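Local coordinates for mevalonate kinase (PDB 2X7I), which probably catalyses the ATP-dependent phosphorylation of mevalonate to 5-phosphomevalonate, at residues 114-118 and 119-123; 122-125 and 126-129; 129-132 and 133-136. All coordinates share one frame; numbering follows the deposited sequence.

In the fold
The three interactions run in series along one stretch of the N-terminal part of this GHMP-type kinase: interaction 1 ends helix 103-119, interaction 2 starts helix 125-140, and interaction 3 is the next turns of that second helix. Centres of interactions 1 and 2 lie about 10 Å apart, as do those of 2 and 3, while 1 and 3 are about 15 Å apart. Interactions 1 and 2 share Ser-122 and Leu-123 and are tied by a probable hydrogen bond, Tyr-116 OH to Glu-127 OE1 at 3.1 Å. Interaction 3 shares Ile-129 with interaction 2 and meets interaction 1 where Lys-131 CE packs 3.2 Å from Tyr-116 OH.

Interaction 1 of 3, residues 114-118 and 119-123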
ATOM      1  N   ALA A 114     -10.880 -14.354  -4.760  1.00 47.30           N
ATOM      2  CA  ALA A 114     -11.978 -15.038  -4.090  1.00 47.88           C
ATOM      3  C   ALA A 114     -13.083 -15.431  -5.068  1.00 49.15           C
ATOM      4  O   ALA A 114     -13.636 -16.535  -4.980  1.00 50.31           O
ATOM      5  CB  ALA A 114     -12.551 -14.149  -2.990  1.00 47.28           C
ATOM      6  N   SER A 115     -13.396 -14.523  -5.991  1.00 48.98           N
ATOM      7  CA  SER A 115     -14.476 -14.723  -6.960  1.00 50.59           C
ATOM      8  C   SER A 115     -14.194 -15.902  -7.871  1.00 51.93           C
ATOM      9  O   SER A 115     -15.057 -16.752  -8.071  1.00 53.48           O
ATOM     10  CB  SER A 115     -14.677 -13.473  -7.827  1.00 50.46           C
ATOM     11  OG  SER A 115     -15.043 -12.366  -7.030  1.00 50.52           O
ATOM     12  N   TYR A 116     -12.989 -15.932  -8.432  1.00 51.79           N
ATOM     13  CA  TYR A 116     -12.587 -17.028  -9.305  1.00 53.83           C
ATOM     14  C   TYR A 116     -12.502 -18.351  -8.551  1.00 54.40           C
ATOM     15  O   TYR A 116     -12.890 -19.389  -9.077  1.00 56.61           O
ATOM     16  CB  TYR A 116     -11.258 -16.721  -9.990  1.00 53.78           C
ATOM     17  CG  TYR A 116     -11.442 -15.900 -11.233  1.00 55.38           C
ATOM     18  CD1 TYR A 116     -11.893 -14.583 -11.152  1.00 54.56           C
ATOM     19  CD2 TYR A 116     -11.181 -16.432 -12.494  1.00 58.34           C
ATOM     20  CE1 TYR A 116     -12.079 -13.819 -12.284  1.00 55.78           C
ATOM     21  CE2 TYR A 116     -11.364 -15.664 -13.644  1.00 60.27           C
ATOM     22  CZ  TYR A 116     -11.810 -14.358 -13.521  1.00 59.19           C
ATOM     23  OH  TYR A 116     -12.004 -13.582 -14.631  1.00 62.94           O
ATOM     24  N   ASP A 117     -11.994 -18.307  -7.325  1.00 53.09           N
ATOM     25  CA  ASP A 117     -11.898 -19.501  -6.493  1.00 54.42           C
ATOM     26  C   ASP A 117     -13.292 -20.090  -6.207  1.00 55.03           C
ATOM     27  O   ASP A 117     -13.481 -21.296  -6.265  1.00 57.53           O
ATOM     28  CB  ASP A 117     -11.165 -19.172  -5.187  1.00 53.33           C
ATOM     29  CG  ASP A 117     -10.804 -20.409  -4.393  1.00 54.86           C
ATOM     30  OD1 ASP A 117     -10.400 -21.408  -5.019  1.00 57.65           O
ATOM     31  OD2 ASP A 117     -10.906 -20.377  -3.146  1.00 54.11           O
ATOM     32  N   PHE A 118     -14.252 -19.215  -5.922  1.00 53.73           N
ATOM     33  CA  PHE A 118     -15.657 -19.573  -5.721  1.00 54.40           C
ATOM     34  C   PHE A 118     -16.283 -20.247  -6.948  1.00 56.36           C
ATOM     35  O   PHE A 118     -16.928 -21.293  -6.836  1.00 58.12           O
ATOM     36  CB  PHE A 118     -16.429 -18.297  -5.368  1.00 53.14           C
ATOM     37  CG  PHE A 118     -17.888 -18.501  -5.076  1.00 53.26           C
ATOM     38  CD1 PHE A 118     -18.321 -18.714  -3.781  1.00 51.76           C
ATOM     39  CD2 PHE A 118     -18.834 -18.407  -6.088  1.00 54.38           C
ATOM     40  CE1 PHE A 118     -19.659 -18.848  -3.496  1.00 53.29           C
ATOM     41  CE2 PHE A 118     -20.188 -18.553  -5.812  1.00 55.88           C
ATOM     42  CZ  PHE A 118     -20.598 -18.774  -4.508  1.00 55.59           C
ATOM     43  N   LEU A 119     -16.090 -19.645  -8.115  1.00 56.62           N
ATOM     44  CA  LEU A 119     -16.624 -20.192  -9.364  1.00 58.86           C
ATOM     45  C   LEU A 119     -15.847 -21.413  -9.865  1.00 61.11           C
ATOM     46  O   LEU A 119     -16.293 -22.093 -10.790  1.00 63.38           O
ATOM     47  CB  LEU A 119     -16.660 -19.108 -10.440  1.00 58.55           C
ATOM     48  CG  LEU A 119     -17.609 -17.947 -10.130  1.00 57.50           C
ATOM     49  CD1 LEU A 119     -17.306 -16.740 -11.022  1.00 57.09           C
ATOM     50  CD2 LEU A 119     -19.075 -18.392 -10.258  1.00 58.86           C
ATOM     51  N   GLY A 120     -14.702 -21.696  -9.245  1.00 60.79           N
ATOM     52  CA  GLY A 120     -13.865 -22.824  -9.636  1.00 63.45           C
ATOM     53  C   GLY A 120     -13.073 -22.527 -10.892  1.00 64.93           C
ATOM     54  O   GLY A 120     -12.639 -23.446 -11.575  1.00 67.78           O
ATOM     55  N   LYS A 121     -12.856 -21.243 -11.179  1.00 63.77           N
ATOM     56  CA  LYS A 121     -12.267 -20.811 -12.453  1.00 65.47           C
ATOM     57  C   LYS A 121     -10.776 -20.529 -12.347  1.00 65.03           C
ATOM     58  O   LYS A 121     -10.303 -19.954 -11.362  1.00 62.74           O
ATOM     59  CB  LYS A 121     -12.974 -19.557 -12.979  1.00 64.63           C
ATOM     60  CG  LYS A 121     -14.352 -19.813 -13.561  1.00 67.24           C
ATOM     61  CD  LYS A 121     -15.040 -18.517 -13.983  1.00 67.60           C
ATOM     62  CE  LYS A 121     -14.404 -17.911 -15.229  1.00 69.75           C
ATOM     63  NZ  LYS A 121     -15.197 -16.761 -15.752  1.00 70.15           N
ATOM     64  N   SER A 122     -10.042 -20.919 -13.384  1.00 67.78           N
ATOM     65  CA  SER A 122      -8.616 -20.636 -13.458  1.00 68.16           C
ATOM     66  C   SER A 122      -8.378 -19.138 -13.671  1.00 65.91           C
ATOM     67  O   SER A 122      -9.103 -18.491 -14.427  1.00 65.92           O
ATOM     68  CB  SER A 122      -7.965 -21.462 -14.571  1.00 72.44           C
ATOM     69  OG  SER A 122      -8.847 -21.636 -15.673  1.00 75.44           O
ATOM     70  N   LEU A 123      -7.362 -18.604 -12.993  1.00 65.78           N
ATOM     71  CA  LEU A 123      -7.067 -17.172 -12.990  1.00 63.28           C
ATOM     72  C   LEU A 123      -5.604 -16.887 -13.349  1.00 62.97           C
ATOM     73  O   LEU A 123      -4.689 -17.168 -12.571  1.00 63.07           O
ATOM     74  CB  LEU A 123      -7.389 -16.571 -11.613  1.00 61.60           C
ATOM     75  CG  LEU A 123      -7.249 -15.050 -11.451  1.00 59.37           C
ATOM     76  CD1 LEU A 123      -8.264 -14.307 -12.311  1.00 56.65           C
ATOM     77  CD2 LEU A 123      -7.390 -14.649  -9.984  1.00 57.70           C
TER
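Leu-123 sets its CD1 methyl over the ring of Tyr-116: CD1 sits 3.5 Å from the ring centroid and only 5° off the ring normal, a CH-pi contact with the carbon over the middle of the face. The two side chains cross at about a right angle. Leu-123 reaches the ring because its CG stands anti to the backbone N (chi1 -175°). Lys-121 adds its CB, 3.6 Å from Tyr-116 CD2, while the carbonyl oxygen of Ser-122 comes to the ring edge. At the far end of the ring the hydroxyl is hydrogen-bonded to Glu-127. The backbone bonds form a Schellman motif that ends helix 103-119, with Gly-120 as the C-prime residue at positive phi. Lys-121 N gives a 2.8 Å bond to Tyr-116 O, and Gly-120 N makes a weak one of 3.2 Å to Asp-117 O. One step earlier the ordinary helical bond persists, Leu-119 N to Ser-115 O at 3.1 Å. Apolar packing continues on another side of the helix, where Leu-119 CD2 lies 4.2 Å from Phe-118 CD2; Leu-119 also touches Phe-77 of helix 70-80, and Phe-118 rests on Ile-43 of strand 29-45.

Interaction 2 of 3, residues 122-125 and 126-129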
ATOM      1  N   SER A 122     -10.042 -20.919 -13.384  1.00 67.78           N
ATOM      2  CA  SER A 122      -8.616 -20.636 -13.458  1.00 68.16           C
ATOM      3  C   SER A 122      -8.378 -19.138 -13.671  1.00 65.91           C
ATOM      4  O   SER A 122      -9.103 -18.491 -14.427  1.00 65.92           O
ATOM      5  CB  SER A 122      -7.965 -21.462 -14.571  1.00 72.44           C
ATOM      6  OG  SER A 122      -8.847 -21.636 -15.673  1.00 75.44           O
ATOM      7  N   LEU A 123      -7.362 -18.604 -12.993  1.00 65.78           N
ATOM      8  CA  LEU A 123      -7.067 -17.172 -12.990  1.00 63.28           C
ATOM      9  C   LEU A 123      -5.604 -16.887 -13.349  1.00 62.97           C
ATOM     10  O   LEU A 123      -4.689 -17.168 -12.571  1.00 63.07           O
ATOM     11  CB  LEU A 123      -7.389 -16.571 -11.613  1.00 61.60           C
ATOM     12  CG  LEU A 123      -7.249 -15.050 -11.451  1.00 59.37           C
ATOM     13  CD1 LEU A 123      -8.264 -14.307 -12.311  1.00 56.65           C
ATOM     14  CD2 LEU A 123      -7.390 -14.649  -9.984  1.00 57.70           C
ATOM     15  N   THR A 124      -5.401 -16.315 -14.529  1.00 62.90           N
ATOM     16  CA  THR A 124      -4.086 -15.861 -14.978  1.00 62.57           C
ATOM     17  C   THR A 124      -3.764 -14.502 -14.375  1.00 60.28           C
ATOM     18  O   THR A 124      -4.670 -13.775 -13.956  1.00 58.57           O
ATOM     19  CB  THR A 124      -4.053 -15.756 -16.522  1.00 63.67           C
ATOM     20  OG1 THR A 124      -4.147 -17.077 -17.084  1.00 65.83           O
ATOM     21  CG2 THR A 124      -2.761 -15.086 -17.019  1.00 63.95           C
ATOM     22  N   LYS A 125      -2.476 -14.162 -14.329  1.00 60.11           N
ATOM     23  CA  LYS A 125      -2.044 -12.836 -13.893  1.00 58.57           C
ATOM     24  C   LYS A 125      -2.687 -11.703 -14.685  1.00 57.19           C
ATOM     25  O   LYS A 125      -3.331 -10.836 -14.102  1.00 55.74           O
ATOM     26  CB  LYS A 125      -0.520 -12.700 -13.930  1.00 59.13           C
ATOM     27  CG  LYS A 125       0.131 -12.945 -12.568  1.00 61.33           C
ATOM     28  CD  LYS A 125       1.614 -13.290 -12.690  1.00 65.25           C
ATOM     29  CE  LYS A 125       2.290 -13.308 -11.324  1.00 66.50           C
ATOM     30  NZ  LYS A 125       1.650 -14.265 -10.374  1.00 68.83           N
ATOM     31  N   GLU A 126      -2.527 -11.704 -16.004  1.00 57.94           N
ATOM     32  CA  GLU A 126      -3.081 -10.616 -16.818  1.00 57.16           C
ATOM     33  C   GLU A 126      -4.601 -10.496 -16.685  1.00 55.90           C
ATOM     34  O   GLU A 126      -5.130  -9.403 -16.752  1.00 54.94           O
ATOM     35  CB  GLU A 126      -2.676 -10.727 -18.292  1.00 59.07           C
ATOM     36  CG  GLU A 126      -1.804  -9.556 -18.779  1.00 60.38           C
ATOM     37  CD  GLU A 126      -2.531  -8.204 -18.759  1.00 60.84           C
ATOM     38  OE1 GLU A 126      -3.742  -8.146 -19.068  1.00 61.78           O
ATOM     39  OE2 GLU A 126      -1.880  -7.193 -18.439  1.00 60.56           O
ATOM     40  N   GLU A 127      -5.284 -11.616 -16.477  1.00 55.80           N
ATOM     41  CA  GLU A 127      -6.723 -11.611 -16.244  1.00 55.19           C
ATOM     42  C   GLU A 127      -7.060 -10.916 -14.914  1.00 52.68           C
ATOM     43  O   GLU A 127      -7.971 -10.090 -14.839  1.00 51.49           O
ATOM     44  CB  GLU A 127      -7.256 -13.047 -16.258  1.00 57.09           C
ATOM     45  CG  GLU A 127      -8.743 -13.164 -16.492  1.00 59.20           C
ATOM     46  CD  GLU A 127      -9.193 -14.576 -16.881  1.00 64.52           C
ATOM     47  OE1 GLU A 127     -10.439 -14.781 -16.966  1.00 66.20           O
ATOM     48  OE2 GLU A 127      -8.317 -15.468 -17.094  1.00 65.70           O
ATOM     49  N   LEU A 128      -6.305 -11.258 -13.877  1.00 51.24           N
ATOM     50  CA  LEU A 128      -6.429 -10.621 -12.577  1.00 49.32           C
ATOM     51  C   LEU A 128      -6.178  -9.124 -12.676  1.00 47.55           C
ATOM     52  O   LEU A 128      -6.907  -8.338 -12.084  1.00 46.50           O
ATOM     53  CB  LEU A 128      -5.437 -11.256 -11.584  1.00 49.23           C
ATOM     54  CG  LEU A 128      -5.383 -10.705 -10.162  1.00 47.82           C
ATOM     55  CD1 LEU A 128      -6.803 -10.498  -9.598  1.00 46.26           C
ATOM     56  CD2 LEU A 128      -4.520 -11.626  -9.245  1.00 45.28           C
ATOM     57  N   ILE A 129      -5.136  -8.749 -13.418  1.00 47.46           N
ATOM     58  CA  ILE A 129      -4.777  -7.352 -13.638  1.00 46.63           C
ATOM     59  C   ILE A 129      -5.954  -6.579 -14.227  1.00 46.65           C
ATOM     60  O   ILE A 129      -6.335  -5.535 -13.701  1.00 45.58           O
ATOM     61  CB  ILE A 129      -3.569  -7.203 -14.614  1.00 47.47           C
ATOM     62  CG1 ILE A 129      -2.273  -7.737 -13.983  1.00 48.08           C
ATOM     63  CG2 ILE A 129      -3.384  -5.744 -15.015  1.00 46.31           C
ATOM     64  CD1 ILE A 129      -1.832  -6.962 -12.771  1.00 47.16           C
TER
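The first turn of helix 125-140 takes shape here, with Thr-124 at the N-cap position and the loop from helix 103-119 leading into it. The side chain of Thr-124 makes no capping bond. Its carbonyl takes part in the first backbone bond of the helix, Thr-124 O accepting from Leu-128 N at 3.0 Å. Lys-125 O continues the pattern with a 2.8 Å bond from Ile-129 N. Beside these bonds the loop brings an apolar side chain back against the turn: Leu-123 CG lies 4.2 Å from Leu-128 CB, and Leu-123 CD1 comes within 3.9 Å of Leu-128 N. Leu-128 and Leu-123 both also touch Arg-113, so the start of this helix is packed against helix 103-119. Glu-127 CB lies 3.5 Å from Thr-124 O. CG of Glu-127 is anti to the backbone N (chi1 -160°), and the chain runs on extended, carrying the carboxylate and its OE1 toward Tyr-116. The other oxygen, Glu-127 OE2, stays on the loop side, 4.0 Å from Thr-124 N. Ile-129 belongs to a different flank, where it meets Thr-148, Gln-149 and Val-152 of helix 145-153; across the turn its CG1 lies 3.3 Å from Lys-125 O.

Interaction 3 of 3, residues 129-132 and 133-136; sequences IEKA and NWAE
Trp-134 folds back over the preceding turn of helix 125-140 and covers Glu-130, four residues earlier. From its backbone N, hydrogen-bonded to Glu-130 O in the regular helical pattern at 3.0 Å, the chain rises to CB, which stands 3.5 Å from that same oxygen. Next comes CG, anti to the carbonyl carbon (chi1 -55°); this torsion turns the indole down the helix, toward its N-terminal end, and puts one ring face over Glu-130 O. CG and CD1 are each 2.9 Å from the oxygen, a close approach of a carbonyl to a ring face. Further out NE1 passes 3.6 Å from Glu-130 OE1, with the carboxylate and ring planes 63° apart, and CZ2 lies 4.1 Å from Glu-130 CB. On the benzo side CE3 is 4.3 Å from Lys-131 CD, which meets the ring obliquely. On another side of the helix the buried Glu-136 reaches out, extended beyond CG, with OE2 hydrogen-bonded to Thr-148 OG1 and OE1 to Ser-144 N. That carboxylate is therefore gripped from two sources, while Glu-136 CG rests 3.2 Å from Ala-132 O, the oxygen that also accepts the hydrogen bond from Glu-136 N.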
ATOM      1  N   ILE A 129      -5.136  -8.749 -13.418  1.00 47.46           N
ATOM      2  CA  ILE A 129      -4.777  -7.352 -13.638  1.00 46.63           C
ATOM      3  C   ILE A 129      -5.954  -6.579 -14.227  1.00 46.65           C
ATOM      4  O   ILE A 129      -6.335  -5.535 -13.701  1.00 45.58           O
ATOM      5  CB  ILE A 129      -3.569  -7.203 -14.614  1.00 47.47           C
ATOM      6  CG1 ILE A 129      -2.273  -7.737 -13.983  1.00 48.08           C
ATOM      7  CG2 ILE A 129      -3.384  -5.744 -15.015  1.00 46.31           C
ATOM      8  CD1 ILE A 129      -1.832  -6.962 -12.771  1.00 47.16           C
ATOM      9  N   GLU A 130      -6.519  -7.110 -15.310  1.00 47.31           N
ATOM     10  CA  GLU A 130      -7.660  -6.495 -15.971  1.00 48.17           C
ATOM     11  C   GLU A 130      -8.879  -6.395 -15.048  1.00 47.91           C
ATOM     12  O   GLU A 130      -9.483  -5.335 -14.936  1.00 48.16           O
ATOM     13  CB  GLU A 130      -8.050  -7.283 -17.224  1.00 49.79           C
ATOM     14  CG  GLU A 130      -6.943  -7.385 -18.286  1.00 51.88           C
ATOM     15  CD  GLU A 130      -6.735  -6.107 -19.047  1.00 52.71           C
ATOM     16  OE1 GLU A 130      -7.568  -5.192 -18.922  1.00 54.22           O
ATOM     17  OE2 GLU A 130      -5.743  -6.025 -19.785  1.00 55.37           O
ATOM     18  N   LYS A 131      -9.235  -7.494 -14.394  1.00 48.12           N
ATOM     19  CA  LYS A 131     -10.423  -7.530 -13.548  1.00 48.32           C
ATOM     20  C   LYS A 131     -10.261  -6.684 -12.283  1.00 46.92           C
ATOM     21  O   LYS A 131     -11.208  -6.055 -11.835  1.00 45.71           O
ATOM     22  CB  LYS A 131     -10.773  -8.969 -13.171  1.00 49.68           C
ATOM     23  CG  LYS A 131     -11.389  -9.789 -14.292  1.00 52.65           C
ATOM     24  CD  LYS A 131     -12.908  -9.613 -14.359  1.00 55.88           C
ATOM     25  CE  LYS A 131     -13.577 -10.778 -15.102  1.00 59.55           C
ATOM     26  NZ  LYS A 131     -14.965 -10.456 -15.579  1.00 61.69           N
ATOM     27  N   ALA A 132      -9.062  -6.677 -11.710  1.00 46.47           N
ATOM     28  CA  ALA A 132      -8.800  -5.861 -10.529  1.00 45.68           C
ATOM     29  C   ALA A 132      -8.854  -4.373 -10.885  1.00 45.31           C
ATOM     30  O   ALA A 132      -9.430  -3.582 -10.142  1.00 45.60           O
ATOM     31  CB  ALA A 132      -7.456  -6.220  -9.897  1.00 45.08           C
ATOM     32  N   ASN A 133      -8.266  -3.990 -12.013  1.00 45.40           N
ATOM     33  CA  ASN A 133      -8.299  -2.587 -12.430  1.00 45.75           C
ATOM     34  C   ASN A 133      -9.745  -2.147 -12.680  1.00 46.71           C
ATOM     35  O   ASN A 133     -10.135  -1.063 -12.260  1.00 46.27           O
ATOM     36  CB  ASN A 133      -7.386  -2.323 -13.651  1.00 46.04           C
ATOM     37  CG  ASN A 133      -5.892  -2.203 -13.266  1.00 45.67           C
ATOM     38  OD1 ASN A 133      -5.030  -2.886 -13.824  1.00 46.42           O
ATOM     39  ND2 ASN A 133      -5.594  -1.327 -12.318  1.00 44.68           N
ATOM     40  N   TRP A 134     -10.550  -3.021 -13.290  1.00 48.09           N
ATOM     41  CA  TRP A 134     -11.970  -2.735 -13.507  1.00 49.48           C
ATOM     42  C   TRP A 134     -12.756  -2.618 -12.197  1.00 48.56           C
ATOM     43  O   TRP A 134     -13.635  -1.753 -12.066  1.00 48.94           O
ATOM     44  CB  TRP A 134     -12.632  -3.781 -14.423  1.00 51.04           C
ATOM     45  CG  TRP A 134     -11.952  -3.980 -15.781  1.00 55.25           C
ATOM     46  CD1 TRP A 134     -10.929  -3.231 -16.326  1.00 56.69           C
ATOM     47  CD2 TRP A 134     -12.261  -4.992 -16.753  1.00 58.07           C
ATOM     48  NE1 TRP A 134     -10.579  -3.735 -17.556  1.00 57.73           N
ATOM     49  CE2 TRP A 134     -11.385  -4.808 -17.844  1.00 59.00           C
ATOM     50  CE3 TRP A 134     -13.185  -6.044 -16.797  1.00 60.48           C
ATOM     51  CZ2 TRP A 134     -11.412  -5.635 -18.975  1.00 61.08           C
ATOM     52  CZ3 TRP A 134     -13.214  -6.862 -17.923  1.00 62.45           C
ATOM     53  CH2 TRP A 134     -12.328  -6.652 -18.995  1.00 62.27           C
ATOM     54  N   ALA A 135     -12.432  -3.469 -11.226  1.00 47.74           N
ATOM     55  CA  ALA A 135     -13.120  -3.460  -9.920  1.00 47.48           C
ATOM     56  C   ALA A 135     -12.802  -2.192  -9.120  1.00 46.53           C
ATOM     57  O   ALA A 135     -13.684  -1.610  -8.493  1.00 46.35           O
ATOM     58  CB  ALA A 135     -12.780  -4.712  -9.108  1.00 46.89           C
ATOM     59  N   GLU A 136     -11.543  -1.776  -9.156  1.00 46.05           N
ATOM     60  CA  GLU A 136     -11.120  -0.504  -8.567  1.00 46.39           C
ATOM     61  C   GLU A 136     -11.903   0.681  -9.145  1.00 47.31           C
ATOM     62  O   GLU A 136     -12.400   1.520  -8.400  1.00 47.16           O
ATOM     63  CB  GLU A 136      -9.634  -0.291  -8.797  1.00 46.02           C
ATOM     64  CG  GLU A 136      -8.758  -1.281  -8.050  1.00 46.55           C
ATOM     65  CD  GLU A 136      -7.394  -1.427  -8.679  1.00 47.28           C
ATOM     66  OE1 GLU A 136      -6.898  -0.442  -9.254  1.00 48.67           O
ATOM     67  OE2 GLU A 136      -6.815  -2.525  -8.593  1.00 48.66           O
TER